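Local atomic coordinates of putative phosphatase (PDB entry 3KYA), a protein that binds zinc ions and probably acts as a phosphatase, although its function remains unproven. Residues K103-G108 and I471-E476; I208-Y213 and N250-H255; T299-F304 and K343-T348; K357-R362 and R370-C375. All blocks are in the same frame, centred on the assembly; numbering follows the deposited sequence. Where two conformers were deposited one is given.

Contact 1. Residues K103-G108 and I471-E476; sequences KKMVVG and ISMEQE. With EDO (1,2-ethanediol), chain C.
Val106 and Ser472 form the hydrogen-bonded pair of an antiparallel bridge that closes a six-bladed β-propeller, strand 105-110 from the start of the propeller pairing with strand 467-473 from the end of the chain. Val106 N gives to Ser472 O at 2.8 Å, Ser472 N returns the bond to Val106 O at 3.1 Å, and a water links Val106 O to Ser472 OG. Beyond the strand end Glu474 continues the pairing with both its backbone N and its carboxylate. Glu474 N donates to Lys104 O, while Glu474 OE2 receives Lys104 N at 3.0 Å on its anti side, 19° out of the carboxylate plane. Glu474 CG is held between the backbone N and carbonyl carbon (chi1 59°) with an extended chain beyond, which brings OE2 back to Lys104 N; one residue thus engages both polar backbone groups of Lys104. The bent selenomethionine Met105 lays CE against Ile471 CG2 at 4.0 Å, and Tyr415 of strand 412-415 touches both side chains. Further out, Tyr101 OH also bonds to Glu474 OE2, and Lys104 NZ reaches Ala30 O in the IPT/TIG domain, so that the closure of the propeller is joined directly to its neighbouring domain. A 1,2-ethanediol molecule, probably from the crystallisation liquor, rests C1 on Val106 CG1 at 3.6 Å and donates O1 to Glu474 OE1 at 2.7 Å.

Contact 2. Residues I208-Y213 and N250-H255; sequences IVAIDY and NGATIH. With EDO (1,2-ethanediol), chain B.
The interface between two successive blades of the β-propeller appears where Ile208, Ala210 and Asp212, alternate residues at and just beyond the end of strand 206-211, meet Ile254, Ala252 and Asn250 around the inner strand 252-254 of the next blade. The backbones run nearly antiparallel but belong to different sheets, so side chains and a water, not direct backbone hydrogen bonds, make the contact. The two isoleucines cross at about a right angle and touch end to end, CD1 of Ile208 lying 3.7 Å from CD1 of Ile254. In the middle small residues meet: Ala210 CB sits 3.6 Å from Gly251 CA and 4.0 Å from Ala252 CB. At the polar end, Asn250 ND2 makes a weak hydrogen bond of 3.1 Å to Asp212 OD2, bent to 127°, with the amide and carboxylate planes 57° apart. Arg189 of strand 188-193 forms a salt bridge to the same oxygen, giving this buried charge a stronger mate. A 1,2-ethanediol, probably from the crystallisation liquor, spans the carboxylate, its O2 donating to Asp212 OD1 and its O1 to OD2, and O2 also accepts from Asn250 ND2. The water donates to Ile208 O at 2.8 Å and to Ala252 O at 2.9 Å.

Contact 3. Residues T299-F304 and K343-T348; sequences TFKQLF and KKEFIT
Residues Lys301-Phe304 and Glu345-Thr348 run almost side by side, 23° apart in direction, with Phe304 CA 6.5 Å from Thr348 CA. Side chains of 299-304 bridge to the other strand, which belongs to a different sheet. Lys301, fully extended with CG anti to its backbone N (chi1 -171°), meets Glu345 at about a right angle and forms a salt bridge, Lys301 NZ lying 2.6 Å from Glu345 OE2 on its syn lone pair. A water accepts from Lys301 NZ and donates to Glu345 OE1 at 2.6 Å, so both carboxylate oxygens are engaged. Leu303 lies beside this ion pair, Leu303 CD2 3.8 Å from Glu345 OE1, while its CD1 rests on Phe346 O. A glutamine in place of Glu345 would probably leave the ammonium of Lys301 without its charged mate. The Phe304 ring takes Thr348 CA over one face, a CH-pi contact 4.3 Å from the centroid, and Phe346 O near its edge, 3.5 Å from Phe304 CE2. Lys344 and Glu345 form a G1 bulge opposite Asp340. The contact thus joins the outer strands 300-305 and 345-352 of adjacent propeller blades, with Tyr66 and Tyr68 of the second subunit packing on Thr348 and Ile347.

Contact 4. Residues K357-R362 and R370-C375; sequences KQSGYR and RMNNPC
Arg362 and Arg370 form a single antiparallel bridge, drawing the loop that connects two propeller blades back upon itself. Arg370 N donates to Arg362 O at 2.9 Å and Arg362 N to Arg370 O at 3.1 Å. Gly360 N adds a third backbone bond, 3.0 Å to Met371 O, which also receives a CA-H...O contact from Ser359. A water accepts from Met371 N and lies 2.8 Å from Gln358 O, to which it can donate. Van der Waals packing centres on Arg370. Its CB fits 3.6 Å from Gly360 C, where a side chain on the glycine would be tight, and lies 3.8 Å from Arg362 CB; the bend at chi2 (-71°) turns the chain so that CD rests 3.4 Å from Gln358 O. Among polar groups, the guanidinium passes the Gln358 amide obliquely, planes 77° apart, and is held instead by Thr367 O through NH1. An alanine in place of Arg370 would probably uncover the Gln358 side of the loop and leave Thr367 O without this donor. Ser359 CB lies against the amide of Asn372. Arg404 of strand 402-406 donates to Arg370 O, and Met371 packs on Phe334 of strand 333-340 and on Phe395 of strand 391-397, seating the loop on both blades it connects.

Overall arrangement
From the N terminus the chain first forms the IPT/TIG domain; the first strand of the propeller and the last strand of the chain then close the ring. Residues 103-108 open the loop that contact 1 closes only at 471-476, and the other three contacts are nested inside it, in series and without crossing. Contact 2 closes first, joining the second strand of one blade to the first strand of the next. Contact 3 follows, tying outer strands of the next pair; the two touch where His255 CD2 lies 4.0 Å from Phe346 CZ. Contact 4 closes a short loop just before strand 374-381, on the way into a further blade. Contacts 1 and 3 are farthest apart, their centres about 42 Å from each other.

Contact 1. Residues K103-G108 and I471-E476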
loop_
_atom_site.group_PDB
_atom_site.type_symbol
_atom_site.label_atom_id
_atom_site.label_comp_id
_atom_site.label_asym_id
_atom_site.label_seq_id
_atom_site.Cartn_x
_atom_site.Cartn_y
_atom_site.Cartn_z
ATOM N N LYS A 103 -0.911 -18.320 -8.982
ATOM C CA LYS A 103 0.027 -17.848 -9.994
ATOM C C LYS A 103 0.262 -16.348 -9.895
ATOM O O LYS A 103 -0.643 -15.594 -9.529
ATOM C CB LYS A 103 -0.466 -18.211 -11.397
ATOM C CG LYS A 103 -0.552 -19.715 -11.628
ATOM C CD LYS A 103 -0.827 -20.061 -13.087
ATOM C CE LYS A 103 -2.230 -19.710 -13.513
ATOM N NZ LYS A 103 -3.242 -20.541 -12.795
ATOM N N LYS A 104 1.474 -15.930 -10.248
ATOM C CA LYS A 104 1.847 -14.518 -10.247
ATOM C C LYS A 104 2.336 -14.032 -11.609
ATOM O O LYS A 104 2.748 -14.816 -12.463
ATOM C CB LYS A 104 2.961 -14.267 -9.216
ATOM C CG LYS A 104 2.500 -14.337 -7.770
ATOM C CD LYS A 104 3.672 -14.184 -6.794
ATOM C CE LYS A 104 3.183 -14.157 -5.354
ATOM N NZ LYS A 104 4.332 -14.173 -4.390
HETATM N N MSE A 105 2.288 -12.719 -11.791
HETATM C CA MSE A 105 2.870 -12.087 -12.961
HETATM C C MSE A 105 4.390 -12.317 -12.901
HETATM O O MSE A 105 5.000 -12.317 -11.811
HETATM C CB MSE A 105 2.556 -10.590 -12.982
HETATM C CG MSE A 105 1.080 -10.264 -13.104
HETATM SE SE MSE A 105 0.442 -10.515 -14.912
HETATM C CE MSE A 105 0.783 -8.767 -15.679
ATOM N N VAL A 106 4.997 -12.532 -14.064
ATOM C CA VAL A 106 6.433 -12.741 -14.157
ATOM C C VAL A 106 7.012 -12.008 -15.371
ATOM O O VAL A 106 6.308 -11.775 -16.353
ATOM C CB VAL A 106 6.807 -14.245 -14.239
ATOM C CG1 VAL A 106 6.447 -14.965 -12.924
ATOM C CG2 VAL A 106 6.148 -14.944 -15.460
ATOM N N VAL A 107 8.291 -11.647 -15.297
ATOM C CA VAL A 107 8.959 -11.010 -16.433
ATOM C C VAL A 107 9.501 -12.127 -17.335
ATOM O O VAL A 107 9.990 -13.138 -16.844
ATOM C CB VAL A 107 10.091 -10.074 -15.997
ATOM C CG1 VAL A 107 10.755 -9.405 -17.215
ATOM C CG2 VAL A 107 9.559 -9.006 -15.030
ATOM N N GLY A 108 9.367 -11.943 -18.642
ATOM C CA GLY A 108 9.879 -12.887 -19.649
ATOM C C GLY A 108 10.625 -12.132 -20.732
ATOM O O GLY A 108 10.655 -10.896 -20.719
ATOM N N ILE A 471 5.634 -8.880 -19.374
ATOM C CA ILE A 471 5.212 -9.062 -17.983
ATOM C C ILE A 471 3.832 -9.663 -18.132
ATOM O O ILE A 471 2.918 -9.013 -18.657
ATOM C CB ILE A 471 5.157 -7.792 -17.156
ATOM C CG1 ILE A 471 6.513 -7.082 -17.204
ATOM C CG2 ILE A 471 4.757 -8.157 -15.704
ATOM C CD1 ILE A 471 6.554 -5.705 -16.486
ATOM N N SER A 472 3.685 -10.908 -17.696
ATOM C CA SER A 472 2.436 -11.646 -17.876
ATOM C C SER A 472 2.339 -12.770 -16.866
ATOM O O SER A 472 3.332 -13.119 -16.224
ATOM C CB SER A 472 2.370 -12.232 -19.285
ATOM O OG SER A 472 3.452 -13.106 -19.518
HETATM N N MSE A 473 1.154 -13.375 -16.777
HETATM C CA MSE A 473 0.908 -14.459 -15.821
HETATM C C MSE A 473 1.766 -15.676 -16.134
HETATM O O MSE A 473 1.814 -16.126 -17.280
HETATM C CB MSE A 473 -0.566 -14.878 -15.843
HETATM C CG MSE A 473 -1.535 -13.817 -15.367
HETATM SE SE MSE A 473 -1.197 -13.349 -13.528
HETATM C CE MSE A 473 -1.444 -15.133 -12.791
ATOM N N GLU A 474 2.447 -16.225 -15.127
ATOM C CA GLU A 474 3.250 -17.425 -15.367
ATOM C C GLU A 474 2.347 -18.578 -15.844
ATOM O O GLU A 474 1.167 -18.628 -15.505
ATOM C CB GLU A 474 4.034 -17.841 -14.127
ATOM C CG GLU A 474 3.174 -18.137 -12.928
ATOM C CD GLU A 474 3.980 -18.451 -11.685
ATOM O OE1 GLU A 474 5.073 -19.048 -11.793
ATOM O OE2 GLU A 474 3.490 -18.123 -10.591
ATOM N N GLN A 475 2.917 -19.485 -16.636
ATOM C CA GLN A 475 2.182 -20.616 -17.194
ATOM C C GLN A 475 2.934 -21.905 -17.007
ATOM O O GLN A 475 4.164 -21.938 -17.089
ATOM C CB GLN A 475 1.981 -20.449 -18.701
ATOM C CG GLN A 475 1.226 -19.214 -19.142
ATOM C CD GLN A 475 1.186 -19.085 -20.663
ATOM O OE1 GLN A 475 1.335 -17.985 -21.212
ATOM N NE2 GLN A 475 1.022 -20.215 -21.352
ATOM N N GLU A 476 2.184 -22.977 -16.778
ATOM C CA GLU A 476 2.761 -24.302 -16.674
ATOM C C GLU A 476 3.091 -24.715 -18.111
ATOM O O GLU A 476 2.194 -24.808 -18.950
ATOM C CB GLU A 476 1.770 -25.256 -16.020
ATOM C CG GLU A 476 2.342 -26.621 -15.661
ATOM C CD GLU A 476 1.316 -27.517 -14.993
ATOM O OE1 GLU A 476 0.189 -27.042 -14.721
ATOM O OE2 GLU A 476 1.630 -28.701 -14.740
HETATM C C1 EDO C . 6.140 -16.692 -9.745
HETATM O O1 EDO C . 6.915 -17.792 -10.236
HETATM C C2 EDO C . 7.048 -15.574 -9.262
HETATM O O2 EDO C . 7.716 -15.979 -8.063
HETATM O O HOH W 1 6.067 -12.730 -18.959
#

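Contact 2. Residues I208-Y213 and N250-H255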
loop_
_atom_site.group_PDB
_atom_site.type_symbol
_atom_site.label_atom_id
_atom_site.label_comp_id
_atom_site.label_asym_id
_atom_site.label_seq_id
_atom_site.Cartn_x
_atom_site.Cartn_y
_atom_site.Cartn_z
ATOM N N ILE A 208 0.108 8.273 -36.996
ATOM C CA ILE A 208 0.603 9.630 -36.787
ATOM C C ILE A 208 1.959 9.505 -36.104
ATOM O O ILE A 208 2.051 8.956 -35.004
ATOM C CB ILE A 208 -0.406 10.450 -35.947
ATOM C CG1 ILE A 208 -1.755 10.548 -36.687
ATOM C CG2 ILE A 208 0.155 11.848 -35.641
ATOM C CD1 ILE A 208 -2.950 10.919 -35.819
ATOM N N VAL A 209 3.001 9.996 -36.765
ATOM C CA VAL A 209 4.374 9.834 -36.327
ATOM C C VAL A 209 5.082 11.150 -36.034
ATOM O O VAL A 209 5.194 12.012 -36.918
ATOM C CB VAL A 209 5.187 9.096 -37.414
ATOM C CG1 VAL A 209 6.647 8.947 -36.995
ATOM C CG2 VAL A 209 4.558 7.739 -37.721
ATOM N N ALA A 210 5.577 11.284 -34.798
ATOM C CA ALA A 210 6.320 12.469 -34.360
ATOM C C ALA A 210 7.833 12.259 -34.505
ATOM O O ALA A 210 8.351 11.177 -34.194
ATOM C CB ALA A 210 5.953 12.835 -32.875
ATOM N N ILE A 211 8.541 13.290 -34.978
ATOM C CA ILE A 211 9.987 13.224 -35.158
ATOM C C ILE A 211 10.642 14.447 -34.488
ATOM O O ILE A 211 9.988 15.465 -34.314
ATOM C CB ILE A 211 10.400 13.138 -36.649
ATOM C CG1 ILE A 211 10.096 14.454 -37.391
ATOM C CG2 ILE A 211 9.713 11.939 -37.316
ATOM C CD1 ILE A 211 10.685 14.511 -38.773
ATOM N N ASP A 212 11.924 14.326 -34.153
ATOM C CA ASP A 212 12.691 15.350 -33.391
ATOM C C ASP A 212 13.735 15.966 -34.317
ATOM O O ASP A 212 14.803 15.391 -34.540
ATOM C CB ASP A 212 13.346 14.679 -32.178
ATOM C CG ASP A 212 13.731 15.662 -31.070
ATOM O OD1 ASP A 212 13.996 16.847 -31.364
ATOM O OD2 ASP A 212 13.763 15.219 -29.890
ATOM N N TYR A 213 13.434 17.147 -34.849
ATOM C CA TYR A 213 14.268 17.745 -35.882
ATOM C C TYR A 213 14.281 19.269 -35.804
ATOM O O TYR A 213 13.301 19.881 -35.385
ATOM C CB TYR A 213 13.715 17.263 -37.240
ATOM C CG TYR A 213 14.410 17.772 -38.488
ATOM C CD1 TYR A 213 15.702 17.375 -38.803
ATOM C CD2 TYR A 213 13.736 18.591 -39.395
ATOM C CE1 TYR A 213 16.332 17.823 -39.960
ATOM C CE2 TYR A 213 14.357 19.049 -40.548
ATOM C CZ TYR A 213 15.653 18.661 -40.827
ATOM O OH TYR A 213 16.266 19.116 -41.975
ATOM N N ASN A 250 8.890 16.111 -29.431
ATOM C CA ASN A 250 9.267 14.904 -28.690
ATOM C C ASN A 250 8.131 13.867 -28.663
ATOM O O ASN A 250 8.293 12.796 -28.088
ATOM C CB ASN A 250 9.659 15.235 -27.246
ATOM C CG ASN A 250 10.626 16.418 -27.141
ATOM O OD1 ASN A 250 10.392 17.333 -26.347
ATOM N ND2 ASN A 250 11.683 16.423 -27.963
ATOM N N GLY A 251 6.980 14.195 -29.238
ATOM C CA GLY A 251 5.851 13.268 -29.256
ATOM C C GLY A 251 4.543 13.920 -29.653
ATOM O O GLY A 251 4.393 15.148 -29.552
ATOM N N ALA A 252 3.608 13.085 -30.115
ATOM C CA ALA A 252 2.266 13.509 -30.507
ATOM C C ALA A 252 1.263 12.462 -30.018
ATOM O O ALA A 252 1.493 11.261 -30.177
ATOM C CB ALA A 252 2.175 13.705 -32.019
ATOM N N THR A 253 0.154 12.918 -29.442
ATOM C CA THR A 253 -0.847 12.036 -28.829
ATOM C C THR A 253 -2.266 12.433 -29.224
ATOM O O THR A 253 -2.569 13.630 -29.323
ATOM C CB THR A 253 -0.748 12.100 -27.289
ATOM O OG1 THR A 253 0.624 11.948 -26.890
ATOM C CG2 THR A 253 -1.605 11.010 -26.631
ATOM N N ILE A 254 -3.127 11.430 -29.418
ATOM C CA ILE A 254 -4.528 11.617 -29.795
ATOM C C ILE A 254 -5.449 11.530 -28.579
ATOM O O ILE A 254 -5.283 10.626 -27.735
ATOM C CB ILE A 254 -4.958 10.551 -30.855
ATOM C CG1 ILE A 254 -4.297 10.850 -32.202
ATOM C CG2 ILE A 254 -6.468 10.516 -31.044
ATOM C CD1 ILE A 254 -4.832 12.111 -32.915
ATOM N N HIS A 255 -6.401 12.462 -28.471
ATOM C CA HIS A 255 -7.376 12.428 -27.377
ATOM C C HIS A 255 -8.303 11.229 -27.621
ATOM O O HIS A 255 -8.921 11.147 -28.681
ATOM C CB HIS A 255 -8.187 13.719 -27.282
ATOM C CG HIS A 255 -8.953 13.842 -26.006
ATOM N ND1 HIS A 255 -10.225 13.345 -25.851
ATOM C CD2 HIS A 255 -8.603 14.369 -24.803
ATOM C CE1 HIS A 255 -10.639 13.577 -24.616
ATOM N NE2 HIS A 255 -9.671 14.195 -23.957
HETATM C C1 EDO B . 15.554 17.132 -27.512
HETATM O O1 EDO B . 15.524 15.849 -28.162
HETATM C C2 EDO B . 15.361 18.247 -28.536
HETATM O O2 EDO B . 13.988 18.352 -28.924
HETATM O O HOH W 2 2.769 10.233 -32.609
#

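Contact 3. Residues T299-F304 and K343-T348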
loop_
_atom_site.group_PDB
_atom_site.type_symbol
_atom_site.label_atom_id
_atom_site.label_comp_id
_atom_site.label_asym_id
_atom_site.label_seq_id
_atom_site.Cartn_x
_atom_site.Cartn_y
_atom_site.Cartn_z
ATOM N N THR A 299 -5.133 27.433 -36.233
ATOM C CA THR A 299 -5.276 26.003 -36.554
ATOM C C THR A 299 -4.379 25.105 -35.673
ATOM O O THR A 299 -4.792 24.022 -35.243
ATOM C CB THR A 299 -4.984 25.762 -38.046
ATOM O OG1 THR A 299 -3.617 26.078 -38.331
ATOM C CG2 THR A 299 -5.891 26.635 -38.910
ATOM N N PHE A 300 -3.148 25.552 -35.417
ATOM C CA PHE A 300 -2.216 24.835 -34.533
ATOM C C PHE A 300 -2.197 25.667 -33.263
ATOM O O PHE A 300 -1.289 26.473 -33.048
ATOM C CB PHE A 300 -0.815 24.729 -35.122
ATOM C CG PHE A 300 -0.772 24.079 -36.473
ATOM C CD1 PHE A 300 -0.693 22.698 -36.589
ATOM C CD2 PHE A 300 -0.816 24.847 -37.627
ATOM C CE1 PHE A 300 -0.657 22.094 -37.839
ATOM C CE2 PHE A 300 -0.780 24.254 -38.877
ATOM C CZ PHE A 300 -0.701 22.878 -38.986
ATOM N N LYS A 301 -3.214 25.487 -32.427
ATOM C CA LYS A 301 -3.375 26.328 -31.235
ATOM C C LYS A 301 -2.375 26.023 -30.118
ATOM O O LYS A 301 -2.314 24.896 -29.638
ATOM C CB LYS A 301 -4.811 26.200 -30.712
ATOM C CG LYS A 301 -5.170 27.178 -29.616
ATOM C CD LYS A 301 -6.638 27.096 -29.182
ATOM C CE LYS A 301 -6.859 27.973 -27.922
ATOM N NZ LYS A 301 -8.285 28.086 -27.485
ATOM N N GLN A 302 -1.610 27.039 -29.700
ATOM C CA GLN A 302 -0.648 26.896 -28.596
ATOM C C GLN A 302 -1.380 27.159 -27.280
ATOM O O GLN A 302 -1.696 28.292 -26.965
ATOM C CB GLN A 302 0.556 27.834 -28.758
ATOM C CG GLN A 302 1.573 27.763 -27.604
ATOM C CD GLN A 302 2.842 28.568 -27.852
ATOM O OE1 GLN A 302 3.328 28.666 -28.983
ATOM N NE2 GLN A 302 3.404 29.117 -26.787
ATOM N N LEU A 303 -1.637 26.107 -26.508
ATOM C CA LEU A 303 -2.402 26.231 -25.271
ATOM C C LEU A 303 -1.620 26.868 -24.132
ATOM O O LEU A 303 -2.168 27.669 -23.371
ATOM C CB LEU A 303 -2.906 24.854 -24.810
ATOM C CG LEU A 303 -3.784 24.061 -25.786
ATOM C CD1 LEU A 303 -4.288 22.773 -25.136
ATOM C CD2 LEU A 303 -4.949 24.899 -26.263
ATOM N N PHE A 304 -0.352 26.486 -24.020
ATOM C CA PHE A 304 0.533 26.934 -22.958
ATOM C C PHE A 304 1.928 26.359 -23.155
ATOM O O PHE A 304 2.163 25.557 -24.087
ATOM C CB PHE A 304 -0.013 26.491 -21.584
ATOM C CG PHE A 304 -0.580 25.079 -21.575
ATOM C CD1 PHE A 304 0.251 23.972 -21.660
ATOM C CD2 PHE A 304 -1.945 24.871 -21.461
ATOM C CE1 PHE A 304 -0.276 22.672 -21.652
ATOM C CE2 PHE A 304 -2.479 23.582 -21.462
ATOM C CZ PHE A 304 -1.638 22.482 -21.556
ATOM N N LYS A 343 -14.708 23.105 -23.617
ATOM C CA LYS A 343 -13.739 23.658 -24.579
ATOM C C LYS A 343 -12.999 22.577 -25.366
ATOM O O LYS A 343 -12.432 22.855 -26.415
ATOM C CB LYS A 343 -12.662 24.498 -23.871
ATOM C CG LYS A 343 -13.070 25.872 -23.445
ATOM C CD LYS A 343 -12.011 26.491 -22.529
ATOM N N LYS A 344 -12.967 21.364 -24.826
ATOM C CA LYS A 344 -12.242 20.245 -25.423
ATOM C C LYS A 344 -10.736 20.528 -25.532
ATOM O O LYS A 344 -10.100 20.251 -26.550
ATOM C CB LYS A 344 -12.862 19.851 -26.778
ATOM C CG LYS A 344 -14.302 19.375 -26.655
ATOM C CD LYS A 344 -14.857 18.905 -27.993
ATOM C CE LYS A 344 -16.293 18.445 -27.863
ATOM N NZ LYS A 344 -16.886 18.162 -29.197
ATOM N N GLU A 345 -10.176 21.064 -24.445
ATOM C CA GLU A 345 -8.760 21.388 -24.343
ATOM C C GLU A 345 -8.239 21.051 -22.956
ATOM O O GLU A 345 -8.977 21.133 -21.977
ATOM C CB GLU A 345 -8.526 22.900 -24.491
ATOM C CG GLU A 345 -8.964 23.522 -25.799
ATOM C CD GLU A 345 -8.746 25.030 -25.825
ATOM O OE1 GLU A 345 -8.391 25.621 -24.782
ATOM O OE2 GLU A 345 -8.952 25.626 -26.901
ATOM N N PHE A 346 -6.957 20.724 -22.879
ATOM C CA PHE A 346 -6.292 20.581 -21.595
ATOM C C PHE A 346 -5.999 21.983 -21.039
ATOM O O PHE A 346 -5.893 22.949 -21.807
ATOM C CB PHE A 346 -5.008 19.781 -21.745
ATOM C CG PHE A 346 -5.245 18.330 -21.929
ATOM C CD1 PHE A 346 -5.645 17.555 -20.853
ATOM C CD2 PHE A 346 -5.105 17.728 -23.180
ATOM C CE1 PHE A 346 -5.896 16.203 -21.012
ATOM C CE2 PHE A 346 -5.354 16.386 -23.344
ATOM C CZ PHE A 346 -5.757 15.615 -22.258
ATOM N N ILE A 347 -5.886 22.091 -19.715
ATOM C CA ILE A 347 -5.584 23.366 -19.058
ATOM C C ILE A 347 -4.186 23.303 -18.427
ATOM O O ILE A 347 -3.625 22.215 -18.247
ATOM C CB ILE A 347 -6.668 23.773 -18.016
ATOM C CG1 ILE A 347 -6.658 22.888 -16.777
ATOM C CG2 ILE A 347 -8.064 23.727 -18.617
ATOM C CD1 ILE A 347 -7.703 23.334 -15.755
ATOM N N THR A 348 -3.633 24.472 -18.111
ATOM C CA THR A 348 -2.302 24.589 -17.540
ATOM C C THR A 348 -2.025 23.487 -16.515
ATOM O O THR A 348 -2.770 23.332 -15.553
ATOM C CB THR A 348 -2.099 25.973 -16.885
ATOM O OG1 THR A 348 -2.305 26.986 -17.876
ATOM C CG2 THR A 348 -0.706 26.098 -16.322
HETATM O O HOH W 3 -7.815 28.169 -24.769
#

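Contact 4. Residues K357-R362 and R370-C375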
loop_
_atom_site.group_PDB
_atom_site.type_symbol
_atom_site.label_atom_id
_atom_site.label_comp_id
_atom_site.label_asym_id
_atom_site.label_seq_id
_atom_site.Cartn_x
_atom_site.Cartn_y
_atom_site.Cartn_z
ATOM N N LYS A 357 13.679 18.704 -11.717
ATOM C CA LYS A 357 15.128 18.770 -11.979
ATOM C C LYS A 357 15.985 18.040 -10.936
ATOM O O LYS A 357 17.154 18.390 -10.729
ATOM C CB LYS A 357 15.610 20.232 -12.101
ATOM C CG LYS A 357 14.796 21.082 -13.060
ATOM C CD LYS A 357 15.390 22.469 -13.295
ATOM C CE LYS A 357 16.702 22.396 -14.065
ATOM N NZ LYS A 357 17.198 23.732 -14.538
ATOM N N GLN A 358 15.419 17.026 -10.291
ATOM C CA GLN A 358 16.127 16.264 -9.266
ATOM C C GLN A 358 16.009 14.765 -9.525
ATOM O O GLN A 358 15.055 14.134 -9.093
ATOM C CB GLN A 358 15.556 16.607 -7.883
ATOM C CG GLN A 358 15.616 18.102 -7.563
ATOM C CD GLN A 358 14.650 18.529 -6.462
ATOM O OE1 GLN A 358 14.666 17.989 -5.347
ATOM N NE2 GLN A 358 13.824 19.545 -6.764
ATOM N N SER A 359 16.987 14.202 -10.231
ATOM C CA SER A 359 17.007 12.772 -10.507
ATOM C C SER A 359 17.252 11.950 -9.241
ATOM O O SER A 359 17.911 12.407 -8.305
ATOM C CB SER A 359 18.091 12.430 -11.531
ATOM O OG SER A 359 19.389 12.724 -11.048
ATOM N N GLY A 360 16.716 10.735 -9.223
ATOM C CA GLY A 360 16.927 9.815 -8.108
ATOM C C GLY A 360 16.077 8.563 -8.226
ATOM O O GLY A 360 15.467 8.311 -9.259
ATOM N N TYR A 361 16.070 7.775 -7.156
ATOM C CA TYR A 361 15.226 6.594 -7.061
ATOM C C TYR A 361 14.622 6.545 -5.659
ATOM O O TYR A 361 15.313 6.231 -4.679
ATOM C CB TYR A 361 16.001 5.316 -7.370
ATOM C CG TYR A 361 15.155 4.086 -7.146
ATOM C CD1 TYR A 361 14.044 3.840 -7.939
ATOM C CD2 TYR A 361 15.452 3.181 -6.136
ATOM C CE1 TYR A 361 13.241 2.723 -7.728
ATOM C CE2 TYR A 361 14.660 2.057 -5.926
ATOM C CZ TYR A 361 13.560 1.834 -6.730
ATOM O OH TYR A 361 12.767 0.729 -6.514
ATOM N N ARG A 362 13.340 6.882 -5.554
ATOM C CA ARG A 362 12.656 6.864 -4.269
ATOM C C ARG A 362 11.166 6.717 -4.434
ATOM O O ARG A 362 10.506 7.552 -5.072
ATOM C CB ARG A 362 12.934 8.150 -3.470
ATOM C CG ARG A 362 12.299 8.146 -2.090
ATOM C CD ARG A 362 12.509 9.454 -1.349
ATOM N NE ARG A 362 11.893 9.400 -0.028
ATOM C CZ ARG A 362 12.515 9.032 1.096
ATOM N NH1 ARG A 362 13.804 8.694 1.095
ATOM N NH2 ARG A 362 11.846 9.019 2.243
ATOM N N ARG A 370 11.137 10.141 -6.326
ATOM C CA ARG A 370 12.248 10.419 -7.203
ATOM C C ARG A 370 12.310 9.368 -8.308
ATOM O O ARG A 370 12.072 8.189 -8.061
ATOM C CB ARG A 370 13.556 10.453 -6.410
ATOM C CG ARG A 370 13.631 11.614 -5.414
ATOM C CD ARG A 370 13.802 12.956 -6.122
ATOM N NE ARG A 370 13.876 14.084 -5.183
ATOM C CZ ARG A 370 12.832 14.779 -4.724
ATOM N NH1 ARG A 370 11.588 14.493 -5.083
ATOM N NH2 ARG A 370 13.039 15.784 -3.886
HETATM N N MSE A 371 12.624 9.832 -9.513
HETATM C CA MSE A 371 12.751 8.990 -10.696
HETATM C C MSE A 371 13.919 9.527 -11.539
HETATM O O MSE A 371 14.520 10.552 -11.206
HETATM C CB MSE A 371 11.434 8.971 -11.465
HETATM C CG MSE A 371 10.934 10.359 -11.857
HETATM SE SE MSE A 371 9.085 10.411 -12.472
HETATM C CE MSE A 371 8.095 9.984 -10.869
ATOM N N ASN A 372 14.262 8.840 -12.624
ATOM C CA ASN A 372 15.416 9.232 -13.407
ATOM C C ASN A 372 15.206 8.877 -14.884
ATOM O O ASN A 372 15.383 7.726 -15.285
ATOM C CB ASN A 372 16.659 8.559 -12.822
ATOM C CG ASN A 372 17.944 9.140 -13.345
ATOM O OD1 ASN A 372 17.954 9.866 -14.336
ATOM N ND2 ASN A 372 19.050 8.826 -12.675
ATOM N N ASN A 373 14.867 9.903 -15.667
ATOM C CA ASN A 373 14.555 9.757 -17.100
ATOM C C ASN A 373 13.292 8.914 -17.292
ATOM O O ASN A 373 13.354 7.799 -17.847
ATOM C CB ASN A 373 15.714 9.166 -17.940
ATOM C CG ASN A 373 16.814 10.168 -18.245
ATOM O OD1 ASN A 373 16.980 10.588 -19.392
ATOM N ND2 ASN A 373 17.573 10.542 -17.233
ATOM N N PRO A 374 12.133 9.418 -16.824
ATOM C CA PRO A 374 10.876 8.687 -17.006
ATOM C C PRO A 374 10.472 8.694 -18.481
ATOM O O PRO A 374 10.452 9.766 -19.115
ATOM C CB PRO A 374 9.871 9.483 -16.175
ATOM C CG PRO A 374 10.425 10.878 -16.151
ATOM C CD PRO A 374 11.918 10.724 -16.164
ATOM N N CYS A 375 10.184 7.512 -19.018
ATOM C CA CYS A 375 9.828 7.371 -20.431
ATOM C C CYS A 375 8.366 6.916 -20.602
ATOM O O CYS A 375 7.485 7.434 -19.910
ATOM C CB CYS A 375 10.872 6.495 -21.152
ATOM S SG CYS A 375 12.537 7.284 -21.239
HETATM O O HOH W 4 12.597 12.835 -9.574
#